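Local atomic coordinates of CELL division inhibitor (Pyrococcus furiosus, PDB entry 1G3Q), a protein that probably binds and hydrolyses ATP as a MinD-type cell division inhibitor, and is held here in complex with ADP and magnesium. Residues Ile203-Leu208 with Val214-Glu219; Ser129-Gly134 with Ile156-Ala161; Leu166-Asn171 with Glu183-Val188. All coordinates share one frame; numbering follows the deposited sequence.

Contact 1 of 3, residues Ile203-Leu208 with Val214-Glu219; sequences IREGTL and VKYKPE. With ADP (adenosine-5'-diphosphate), chain C.
Glu205 reaches from helix 201-209 to Tyr216 and Lys217, at and just beyond the end of helix 213-216. Its CB heads toward that segment. CG lies anti to the backbone N (chi1 -166°), and from there the chain runs out extended. CG passes CE2 of Tyr216 at 4.0 Å. CD sits beside the aliphatic CD of Lys217. At the tip the two oxygens part company. OE1 accepts a salt-bridging hydrogen bond of 3.0 Å from Lys217 NZ, which comes from the syn side but 33° out of the carboxylate plane. OE2 rests 3.7 Å from CE2 of Tyr216. Carboxylate and ring stand nearly perpendicular, at 87°. CA of Gly206 also lies 4.2 Å from CD2 of Tyr216, approaching the ring obliquely, where the backbones come nearest.

Other residues of the same helix serve the nucleotide. OG1 of Thr207 hydrogen-bonds O2' of ADP at 2.7 Å, and NH2 of Arg204 makes a weak bond to O3'. Ile203 packs against the adenine, with CD1 3.3 Å from N6. Thr18 of helix 16-29 touches both Ile203 and Thr207.

On this helix, then, Thr207 and Arg204 hold the ribose hydroxyls and Ile203 packs on the adenine. The salt bridge of Glu205 probably ties the residue after helix 213-216 to the helix that binds ADP through these other residues.

Contact 2 of 3, residues Ser129-Gly134 with Ile156-Ala161; sequences SAMLSG and IVLKKA
Met131 and Leu132 meet Leu158 and Ala161 without any ring, carboxylate or guanidinium between them. No flat side chain offers a face or an edge here. The contact is made of methyl and methylene groups and one thioether sulfur. It belongs to the alpha-beta-alpha layered fold of the P-loop NTPases. The end of helix 125-131 and its following turn pack on the C-terminal part of helix 145-160. Each of these helices lies between parallel strands in the chain, and both Met131 and Leu158 rest on Val8 of strand 3-8. The two helices therefore cover the same side of the sheet. Leu158 also touches Ile165 of strand 164-173, and Met131 touches Cys119.

The side chain of Leu158 does most of the touching on its helix. It crosses Met131 at about a right angle. Its CD2 comes to 3.6 Å from CB of Met131. Its CD1 lies 4.0 Å from SD of the same residue. Met131 holds CG anti to the carbonyl carbon (chi1 -61°), and with this torsion its sulfur lies against both Leu158 methyls. Leu132 makes the second part of the contact. Its CD2 approaches CB of Ala161 to 3.5 Å, tighter than usual for two carbons, and is 4.3 Å from CD2 of Leu158. Leu163 also borders Leu132.

No hydrogen bond crosses between the segments. A type I turn runs from Met131 to Gly134, and Met131 O also accepts a bond from Ser6 OG. Within this turn, Ser133 OG reaches back to Ser129 O at 2.8 Å, lying in the carbonyl plane with a C=O...donor angle of 153°.

Contact 3 of 3, residues Leu166-Asn171 with Glu183-Val188; sequences LGFVLN and EAAEDV. With ADP (adenosine-5'-diphosphate), chain C.
Phe168 and Leu170 reach helix 182-189 through different first torsions. In Phe168, CG lies between the backbone N and the carbonyl carbon (chi1 78°), a sterically demanding choice that sends the ring to Glu186. In Leu170, CG is anti to the backbone N (chi1 -177°), which carries its methyls to Ala185. The edge of the Phe168 ring meets CA of Glu186. CZ lies 3.5 Å from that CA, close to the ring plane, and 4.3 Å from CB of Ala185. CD2 of Leu170 approaches CB of Ala185 at 4.1 Å, with CD1 only slightly farther. CB of Ala185 faces the strand. The short axes of strand 166-171 and helix 183-188 pass 9.9 Å apart and run roughly antiparallel.

The carboxylate of Glu186 is engaged elsewhere: OE2 accepts a hydrogen bond from Leu193 N on the next strand. Leu139 and Val191 also touch Phe168.

At the end of the segment, Asn171 turns to the nucleotide. Its OD1 accepts a 2.8 Å bond from ADP N6, and its ND2 donates a 2.9 Å bond to N7. The second is fairly straight, at 167°. ND2 also bonds Thr14 O. This two-point grip recognises the amino and N7 edge of adenine. The packing is that of a beta-alpha-beta unit of strand 164-173, helix 182-189 and strand 193-198, with a nucleotide-binding asparagine on its first strand.

Contact 3 is the most buried of the three and joins a sheet strand to its covering helix. Contact 1 joins the body of helix 201-209 to the end of helix 213-216 and the residue after it. Contact 2 joins a helix end and turn to the end of another helix; both are partly buried. Contacts 2 and 3 are both apolar, and helix 145-160 leads into strand 164-173. Contact 1 instead combines a salt bridge with packing on a tyrosine, between partly exposed side chains. Contacts 1 and 3 do not touch but share ADP. Contact 2 lies on the opposite side of the chain's centre from contact 1, with the side chain of Met131 about 12 Å from ADP.

Contact 1 of 3, residues Ile203-Leu208 with Val214-Glu219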
loop_
_atom_site.group_PDB
_atom_site.type_symbol
_atom_site.label_atom_id
_atom_site.label_comp_id
_atom_site.label_asym_id
_atom_site.label_seq_id
_atom_site.Cartn_x
_atom_site.Cartn_y
_atom_site.Cartn_z
ATOM N N ILE A 203 7.533 8.829 11.281
ATOM C CA ILE A 203 6.765 8.371 10.133
ATOM C C ILE A 203 5.947 9.531 9.561
ATOM O O ILE A 203 5.910 9.740 8.348
ATOM C CB ILE A 203 5.842 7.189 10.531
ATOM C CG1 ILE A 203 6.693 5.932 10.754
ATOM C CG2 ILE A 203 4.798 6.948 9.454
ATOM C CD1 ILE A 203 5.910 4.704 11.246
ATOM N N ARG A 204 5.301 10.286 10.446
ATOM C CA ARG A 204 4.503 11.441 10.035
ATOM C C ARG A 204 5.426 12.471 9.387
ATOM O O ARG A 204 5.074 13.103 8.389
ATOM C CB ARG A 204 3.801 12.054 11.256
ATOM C CG ARG A 204 3.130 13.411 11.016
ATOM C CD ARG A 204 2.037 13.354 9.950
ATOM N NE ARG A 204 1.359 14.643 9.798
ATOM C CZ ARG A 204 0.548 14.955 8.790
ATOM N NH1 ARG A 204 -0.020 16.153 8.740
ATOM N NH2 ARG A 204 0.308 14.075 7.825
ATOM N N GLU A 205 6.619 12.632 9.951
ATOM C CA GLU A 205 7.571 13.587 9.405
ATOM C C GLU A 205 7.932 13.195 7.973
ATOM O O GLU A 205 8.008 14.050 7.089
ATOM C CB GLU A 205 8.836 13.643 10.264
ATOM C CG GLU A 205 9.708 14.850 9.946
ATOM C CD GLU A 205 10.933 14.964 10.839
ATOM O OE1 GLU A 205 10.939 14.373 11.944
ATOM O OE2 GLU A 205 11.887 15.664 10.438
ATOM N N GLY A 206 8.152 11.900 7.748
ATOM C CA GLY A 206 8.486 11.434 6.414
ATOM C C GLY A 206 7.350 11.727 5.448
ATOM O O GLY A 206 7.570 12.175 4.320
ATOM N N THR A 207 6.127 11.471 5.896
ATOM C CA THR A 207 4.947 11.718 5.079
ATOM C C THR A 207 4.933 13.160 4.569
ATOM O O THR A 207 4.776 13.402 3.376
ATOM C CB THR A 207 3.652 11.465 5.880
ATOM O OG1 THR A 207 3.580 10.080 6.249
ATOM C CG2 THR A 207 2.428 11.831 5.049
ATOM N N LEU A 208 5.107 14.109 5.482
ATOM C CA LEU A 208 5.096 15.523 5.132
ATOM C C LEU A 208 6.306 15.931 4.294
ATOM O O LEU A 208 6.222 16.836 3.465
ATOM C CB LEU A 208 5.028 16.372 6.411
ATOM C CG LEU A 208 3.739 16.217 7.233
ATOM C CD1 LEU A 208 3.805 17.065 8.498
ATOM C CD2 LEU A 208 2.545 16.634 6.382
ATOM N N VAL A 214 11.517 5.319 6.394
ATOM C CA VAL A 214 12.478 4.229 6.293
ATOM C C VAL A 214 13.810 4.743 5.756
ATOM O O VAL A 214 14.865 4.236 6.129
ATOM C CB VAL A 214 11.940 3.067 5.405
ATOM C CG1 VAL A 214 11.829 3.507 3.959
ATOM C CG2 VAL A 214 12.851 1.852 5.529
ATOM N N LYS A 215 13.766 5.763 4.899
ATOM C CA LYS A 215 14.999 6.321 4.359
ATOM C C LYS A 215 15.348 7.677 4.972
ATOM O O LYS A 215 16.508 7.941 5.280
ATOM C CB LYS A 215 14.918 6.467 2.836
ATOM C CG LYS A 215 16.277 6.775 2.204
ATOM C CD LYS A 215 16.204 6.854 0.685
ATOM C CE LYS A 215 17.574 7.141 0.099
ATOM N NZ LYS A 215 17.532 7.315 -1.377
ATOM N N TYR A 216 14.343 8.529 5.154
ATOM C CA TYR A 216 14.553 9.865 5.710
ATOM C C TYR A 216 15.165 9.818 7.115
ATOM O O TYR A 216 16.124 10.531 7.399
ATOM C CB TYR A 216 13.221 10.631 5.720
ATOM C CG TYR A 216 13.332 12.120 6.004
ATOM C CD1 TYR A 216 14.279 12.914 5.354
ATOM C CD2 TYR A 216 12.453 12.743 6.889
ATOM C CE1 TYR A 216 14.340 14.301 5.583
ATOM C CE2 TYR A 216 12.507 14.117 7.123
ATOM C CZ TYR A 216 13.451 14.888 6.470
ATOM O OH TYR A 216 13.513 16.242 6.727
ATOM N N LYS A 217 14.610 8.984 7.993
ATOM C CA LYS A 217 15.130 8.848 9.358
ATOM C C LYS A 217 15.335 7.354 9.616
ATOM O O LYS A 217 14.564 6.715 10.336
ATOM C CB LYS A 217 14.142 9.467 10.355
ATOM C CG LYS A 217 13.851 10.941 10.049
ATOM C CD LYS A 217 12.956 11.612 11.086
ATOM C CE LYS A 217 13.649 11.710 12.435
ATOM N NZ LYS A 217 12.896 12.583 13.374
ATOM N N PRO A 218 16.403 6.788 9.032
ATOM C CA PRO A 218 16.790 5.378 9.118
ATOM C C PRO A 218 17.012 4.729 10.485
ATOM O O PRO A 218 17.010 3.505 10.582
ATOM C CB PRO A 218 18.035 5.317 8.234
ATOM C CG PRO A 218 18.654 6.639 8.458
ATOM C CD PRO A 218 17.468 7.570 8.376
ATOM N N GLU A 219 17.206 5.522 11.535
ATOM C CA GLU A 219 17.420 4.947 12.862
ATOM C C GLU A 219 16.181 5.024 13.752
ATOM O O GLU A 219 16.213 4.602 14.905
ATOM C CB GLU A 219 18.599 5.632 13.566
ATOM C CG GLU A 219 19.979 5.300 12.990
ATOM C CD GLU A 219 20.361 3.830 13.149
ATOM O OE1 GLU A 219 19.900 3.189 14.117
ATOM O OE2 GLU A 219 21.141 3.318 12.314
HETATM P PB ADP C . -4.415 5.690 4.850
HETATM O O1B ADP C . -5.609 6.502 4.734
HETATM O O2B ADP C . -4.753 4.387 5.443
HETATM O O3B ADP C . -3.532 5.469 3.466
HETATM P PA ADP C . -2.091 7.056 5.711
HETATM O O1A ADP C . -2.102 8.222 4.897
HETATM O O2A ADP C . -1.092 6.093 5.330
HETATM O O3A ADP C . -3.444 6.381 5.838
HETATM O "O5'" ADP C . -1.776 7.528 7.103
HETATM C "C5'" ADP C . -2.584 8.530 7.833
HETATM C "C4'" ADP C . -1.733 9.492 8.580
HETATM O "O4'" ADP C . -1.151 8.884 9.769
HETATM C "C3'" ADP C . -0.555 10.018 7.822
HETATM O "O3'" ADP C . -0.444 11.429 7.989
HETATM C "C2'" ADP C . 0.660 9.346 8.384
HETATM O "O2'" ADP C . 1.861 10.115 8.370
HETATM C "C1'" ADP C . 0.298 9.000 9.766
HETATM N N9 ADP C . 0.790 7.667 10.210
HETATM C C8 ADP C . 0.615 6.372 9.696
HETATM N N7 ADP C . 1.204 5.418 10.357
HETATM C C5 ADP C . 1.822 6.087 11.388
HETATM C C6 ADP C . 2.634 5.641 12.470
HETATM N N6 ADP C . 2.910 4.343 12.602
HETATM N N1 ADP C . 3.122 6.592 13.368
HETATM C C2 ADP C . 2.826 7.919 13.210
HETATM N N3 ADP C . 2.063 8.427 12.211
HETATM C C4 ADP C . 1.588 7.464 11.329
#

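Contact 2 of 3, residues Ser129-Gly134 with Ile156-Ala161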
loop_
_atom_site.group_PDB
_atom_site.type_symbol
_atom_site.label_atom_id
_atom_site.label_comp_id
_atom_site.label_asym_id
_atom_site.label_seq_id
_atom_site.Cartn_x
_atom_site.Cartn_y
_atom_site.Cartn_z
ATOM N N SER A 129 -12.189 -2.881 -6.776
ATOM C CA SER A 129 -11.468 -2.870 -8.047
ATOM C C SER A 129 -9.957 -2.833 -7.836
ATOM O O SER A 129 -9.203 -3.482 -8.558
ATOM C CB SER A 129 -11.888 -1.661 -8.884
ATOM O OG SER A 129 -13.278 -1.687 -9.144
ATOM N N ALA A 130 -9.524 -2.066 -6.844
ATOM C CA ALA A 130 -8.104 -1.941 -6.549
ATOM C C ALA A 130 -7.580 -3.212 -5.891
ATOM O O ALA A 130 -6.618 -3.814 -6.369
ATOM C CB ALA A 130 -7.863 -0.733 -5.637
ATOM N N MET A 131 -8.218 -3.629 -4.802
ATOM C CA MET A 131 -7.789 -4.826 -4.087
ATOM C C MET A 131 -7.750 -6.053 -4.988
ATOM O O MET A 131 -6.811 -6.848 -4.921
ATOM C CB MET A 131 -8.712 -5.101 -2.895
ATOM C CG MET A 131 -8.737 -3.986 -1.862
ATOM S SD MET A 131 -9.671 -4.436 -0.390
ATOM C CE MET A 131 -11.358 -4.351 -1.038
ATOM N N LEU A 132 -8.767 -6.204 -5.834
ATOM C CA LEU A 132 -8.841 -7.350 -6.731
ATOM C C LEU A 132 -7.844 -7.300 -7.880
ATOM O O LEU A 132 -7.814 -8.206 -8.722
ATOM C CB LEU A 132 -10.261 -7.508 -7.281
ATOM C CG LEU A 132 -11.305 -7.939 -6.244
ATOM C CD1 LEU A 132 -12.680 -8.013 -6.897
ATOM C CD2 LEU A 132 -10.920 -9.289 -5.665
ATOM N N SER A 133 -7.035 -6.245 -7.923
ATOM C CA SER A 133 -6.018 -6.114 -8.961
ATOM C C SER A 133 -4.759 -6.851 -8.513
ATOM O O SER A 133 -3.841 -7.066 -9.305
ATOM C CB SER A 133 -5.678 -4.638 -9.215
ATOM O OG SER A 133 -6.749 -3.957 -9.846
ATOM N N GLY A 134 -4.725 -7.232 -7.240
ATOM C CA GLY A 134 -3.572 -7.940 -6.705
ATOM C C GLY A 134 -3.743 -9.450 -6.621
ATOM O O GLY A 134 -4.845 -9.968 -6.791
ATOM N N ILE A 156 -11.179 -11.824 4.553
ATOM C CA ILE A 156 -12.008 -12.979 4.235
ATOM C C ILE A 156 -12.553 -12.838 2.817
ATOM O O ILE A 156 -12.544 -13.793 2.041
ATOM C CB ILE A 156 -13.182 -13.110 5.229
ATOM C CG1 ILE A 156 -12.633 -13.266 6.649
ATOM C CG2 ILE A 156 -14.053 -14.307 4.863
ATOM C CD1 ILE A 156 -13.697 -13.399 7.718
ATOM N N VAL A 157 -13.016 -11.639 2.477
ATOM C CA VAL A 157 -13.551 -11.389 1.144
ATOM C C VAL A 157 -12.477 -11.633 0.091
ATOM O O VAL A 157 -12.703 -12.348 -0.886
ATOM C CB VAL A 157 -14.065 -9.937 1.004
ATOM C CG1 VAL A 157 -14.418 -9.648 -0.447
ATOM C CG2 VAL A 157 -15.287 -9.728 1.892
ATOM N N LEU A 158 -11.306 -11.037 0.291
ATOM C CA LEU A 158 -10.208 -11.200 -0.654
ATOM C C LEU A 158 -9.770 -12.659 -0.737
ATOM O O LEU A 158 -9.427 -13.150 -1.809
ATOM C CB LEU A 158 -9.023 -10.318 -0.246
ATOM C CG LEU A 158 -9.294 -8.810 -0.260
ATOM C CD1 LEU A 158 -8.048 -8.060 0.190
ATOM C CD2 LEU A 158 -9.709 -8.374 -1.660
ATOM N N LYS A 159 -9.778 -13.348 0.398
ATOM C CA LYS A 159 -9.385 -14.752 0.422
ATOM C C LYS A 159 -10.322 -15.560 -0.474
ATOM O O LYS A 159 -9.875 -16.397 -1.262
ATOM C CB LYS A 159 -9.443 -15.293 1.852
ATOM C CG LYS A 159 -8.916 -16.711 1.990
ATOM C CD LYS A 159 -9.004 -17.190 3.428
ATOM C CE LYS A 159 -8.433 -18.593 3.576
ATOM N NZ LYS A 159 -8.593 -19.099 4.968
ATOM N N LYS A 160 -11.620 -15.295 -0.355
ATOM C CA LYS A 160 -12.621 -15.991 -1.155
ATOM C C LYS A 160 -12.502 -15.597 -2.625
ATOM O O LYS A 160 -12.838 -16.380 -3.516
ATOM C CB LYS A 160 -14.027 -15.667 -0.640
ATOM C CG LYS A 160 -14.272 -16.117 0.797
ATOM C CD LYS A 160 -15.664 -15.736 1.290
ATOM C CE LYS A 160 -15.903 -16.254 2.700
ATOM N NZ LYS A 160 -17.239 -15.867 3.228
ATOM N N ALA A 161 -12.018 -14.382 -2.874
ATOM C CA ALA A 161 -11.852 -13.894 -4.237
ATOM C C ALA A 161 -10.651 -14.544 -4.919
ATOM O O ALA A 161 -10.444 -14.376 -6.121
ATOM C CB ALA A 161 -11.699 -12.375 -4.236
#

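Contact 3 of 3, residues Leu166-Asn171 with Glu183-Val188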
loop_
_atom_site.group_PDB
_atom_site.type_symbol
_atom_site.label_atom_id
_atom_site.label_comp_id
_atom_site.label_asym_id
_atom_site.label_seq_id
_atom_site.Cartn_x
_atom_site.Cartn_y
_atom_site.Cartn_z
ATOM N N LEU A 166 -1.170 -12.741 2.842
ATOM C CA LEU A 166 0.155 -12.824 3.445
ATOM C C LEU A 166 0.123 -12.712 4.960
ATOM O O LEU A 166 0.891 -13.377 5.660
ATOM C CB LEU A 166 1.047 -11.715 2.886
ATOM C CG LEU A 166 1.289 -11.706 1.378
ATOM C CD1 LEU A 166 2.109 -10.479 1.000
ATOM C CD2 LEU A 166 2.015 -12.976 0.972
ATOM N N GLY A 167 -0.766 -11.862 5.459
ATOM C CA GLY A 167 -0.877 -11.648 6.889
ATOM C C GLY A 167 -1.255 -10.200 7.126
ATOM O O GLY A 167 -1.786 -9.550 6.224
ATOM N N PHE A 168 -0.982 -9.681 8.319
ATOM C CA PHE A 168 -1.331 -8.299 8.605
ATOM C C PHE A 168 -0.242 -7.505 9.315
ATOM O O PHE A 168 0.695 -8.066 9.888
ATOM C CB PHE A 168 -2.632 -8.242 9.418
ATOM C CG PHE A 168 -2.465 -8.567 10.883
ATOM C CD1 PHE A 168 -2.479 -7.553 11.838
ATOM C CD2 PHE A 168 -2.320 -9.885 11.310
ATOM C CE1 PHE A 168 -2.357 -7.844 13.197
ATOM C CE2 PHE A 168 -2.197 -10.188 12.668
ATOM C CZ PHE A 168 -2.215 -9.166 13.613
ATOM N N VAL A 169 -0.381 -6.186 9.250
ATOM C CA VAL A 169 0.545 -5.265 9.888
ATOM C C VAL A 169 -0.239 -4.514 10.952
ATOM O O VAL A 169 -1.318 -3.984 10.677
ATOM C CB VAL A 169 1.106 -4.233 8.877
ATOM C CG1 VAL A 169 1.970 -3.205 9.604
ATOM C CG2 VAL A 169 1.916 -4.943 7.799
ATOM N N LEU A 170 0.288 -4.485 12.170
ATOM C CA LEU A 170 -0.369 -3.772 13.257
ATOM C C LEU A 170 0.309 -2.413 13.310
ATOM O O LEU A 170 1.374 -2.262 13.904
ATOM C CB LEU A 170 -0.176 -4.509 14.585
ATOM C CG LEU A 170 -0.880 -3.913 15.807
ATOM C CD1 LEU A 170 -2.389 -3.920 15.589
ATOM C CD2 LEU A 170 -0.520 -4.727 17.043
ATOM N N ASN A 171 -0.313 -1.425 12.679
ATOM C CA ASN A 171 0.255 -0.088 12.625
ATOM C C ASN A 171 -0.232 0.853 13.721
ATOM O O ASN A 171 -1.299 0.656 14.310
ATOM C CB ASN A 171 -0.015 0.520 11.244
ATOM C CG ASN A 171 0.680 1.852 11.045
ATOM O OD1 ASN A 171 1.831 2.027 11.445
ATOM N ND2 ASN A 171 -0.012 2.793 10.410
ATOM N N GLU A 183 0.127 -9.826 20.307
ATOM C CA GLU A 183 -0.235 -11.230 20.481
ATOM C C GLU A 183 -1.753 -11.398 20.442
ATOM O O GLU A 183 -2.267 -12.326 19.819
ATOM C CB GLU A 183 0.326 -11.765 21.802
ATOM C CG GLU A 183 0.313 -13.282 21.913
ATOM C CD GLU A 183 0.990 -13.783 23.179
ATOM O OE1 GLU A 183 2.185 -13.468 23.385
ATOM O OE2 GLU A 183 0.330 -14.495 23.967
ATOM N N ALA A 184 -2.466 -10.487 21.099
ATOM C CA ALA A 184 -3.925 -10.528 21.136
ATOM C C ALA A 184 -4.517 -10.115 19.791
ATOM O O ALA A 184 -5.540 -10.649 19.361
ATOM C CB ALA A 184 -4.444 -9.610 22.233
ATOM N N ALA A 185 -3.872 -9.159 19.131
ATOM C CA ALA A 185 -4.344 -8.689 17.835
ATOM C C ALA A 185 -4.262 -9.822 16.820
ATOM O O ALA A 185 -5.164 -9.999 16.005
ATOM C CB ALA A 185 -3.507 -7.502 17.368
ATOM N N GLU A 186 -3.176 -10.586 16.871
ATOM C CA GLU A 186 -2.999 -11.701 15.951
ATOM C C GLU A 186 -4.058 -12.758 16.231
ATOM O O GLU A 186 -4.617 -13.349 15.308
ATOM C CB GLU A 186 -1.605 -12.312 16.106
ATOM C CG GLU A 186 -1.334 -13.476 15.168
ATOM C CD GLU A 186 0.098 -13.970 15.250
ATOM O OE1 GLU A 186 0.536 -14.354 16.357
ATOM O OE2 GLU A 186 0.789 -13.974 14.210
ATOM N N ASP A 187 -4.331 -12.985 17.511
ATOM C CA ASP A 187 -5.331 -13.962 17.924
ATOM C C ASP A 187 -6.686 -13.579 17.336
ATOM O O ASP A 187 -7.496 -14.445 17.005
ATOM C CB ASP A 187 -5.407 -14.014 19.456
ATOM C CG ASP A 187 -6.424 -15.030 19.966
ATOM O OD1 ASP A 187 -6.404 -16.189 19.500
ATOM O OD2 ASP A 187 -7.239 -14.668 20.842
ATOM N N VAL A 188 -6.920 -12.278 17.193
ATOM C CA VAL A 188 -8.175 -11.775 16.641
ATOM C C VAL A 188 -8.217 -11.850 15.119
ATOM O O VAL A 188 -9.180 -12.354 14.541
ATOM C CB VAL A 188 -8.413 -10.303 17.053
ATOM C CG1 VAL A 188 -9.640 -9.753 16.343
ATOM C CG2 VAL A 188 -8.585 -10.207 18.557
HETATM P PB ADP C . -4.415 5.690 4.850
HETATM O O1B ADP C . -5.609 6.502 4.734
HETATM O O2B ADP C . -4.753 4.387 5.443
HETATM O O3B ADP C . -3.532 5.469 3.466
HETATM P PA ADP C . -2.091 7.056 5.711
HETATM O O1A ADP C . -2.102 8.222 4.897
HETATM O O2A ADP C . -1.092 6.093 5.330
HETATM O O3A ADP C . -3.444 6.381 5.838
HETATM O "O5'" ADP C . -1.776 7.528 7.103
HETATM C "C5'" ADP C . -2.584 8.530 7.833
HETATM C "C4'" ADP C . -1.733 9.492 8.580
HETATM O "O4'" ADP C . -1.151 8.884 9.769
HETATM C "C3'" ADP C . -0.555 10.018 7.822
HETATM O "O3'" ADP C . -0.444 11.429 7.989
HETATM C "C2'" ADP C . 0.660 9.346 8.384
HETATM O "O2'" ADP C . 1.861 10.115 8.370
HETATM C "C1'" ADP C . 0.298 9.000 9.766
HETATM N N9 ADP C . 0.790 7.667 10.210
HETATM C C8 ADP C . 0.615 6.372 9.696
HETATM N N7 ADP C . 1.204 5.418 10.357
HETATM C C5 ADP C . 1.822 6.087 11.388
HETATM C C6 ADP C . 2.634 5.641 12.470
HETATM N N6 ADP C . 2.910 4.343 12.602
HETATM N N1 ADP C . 3.122 6.592 13.368
HETATM C C2 ADP C . 2.826 7.919 13.210
HETATM N N3 ADP C . 2.063 8.427 12.211
HETATM C C4 ADP C . 1.588 7.464 11.329
#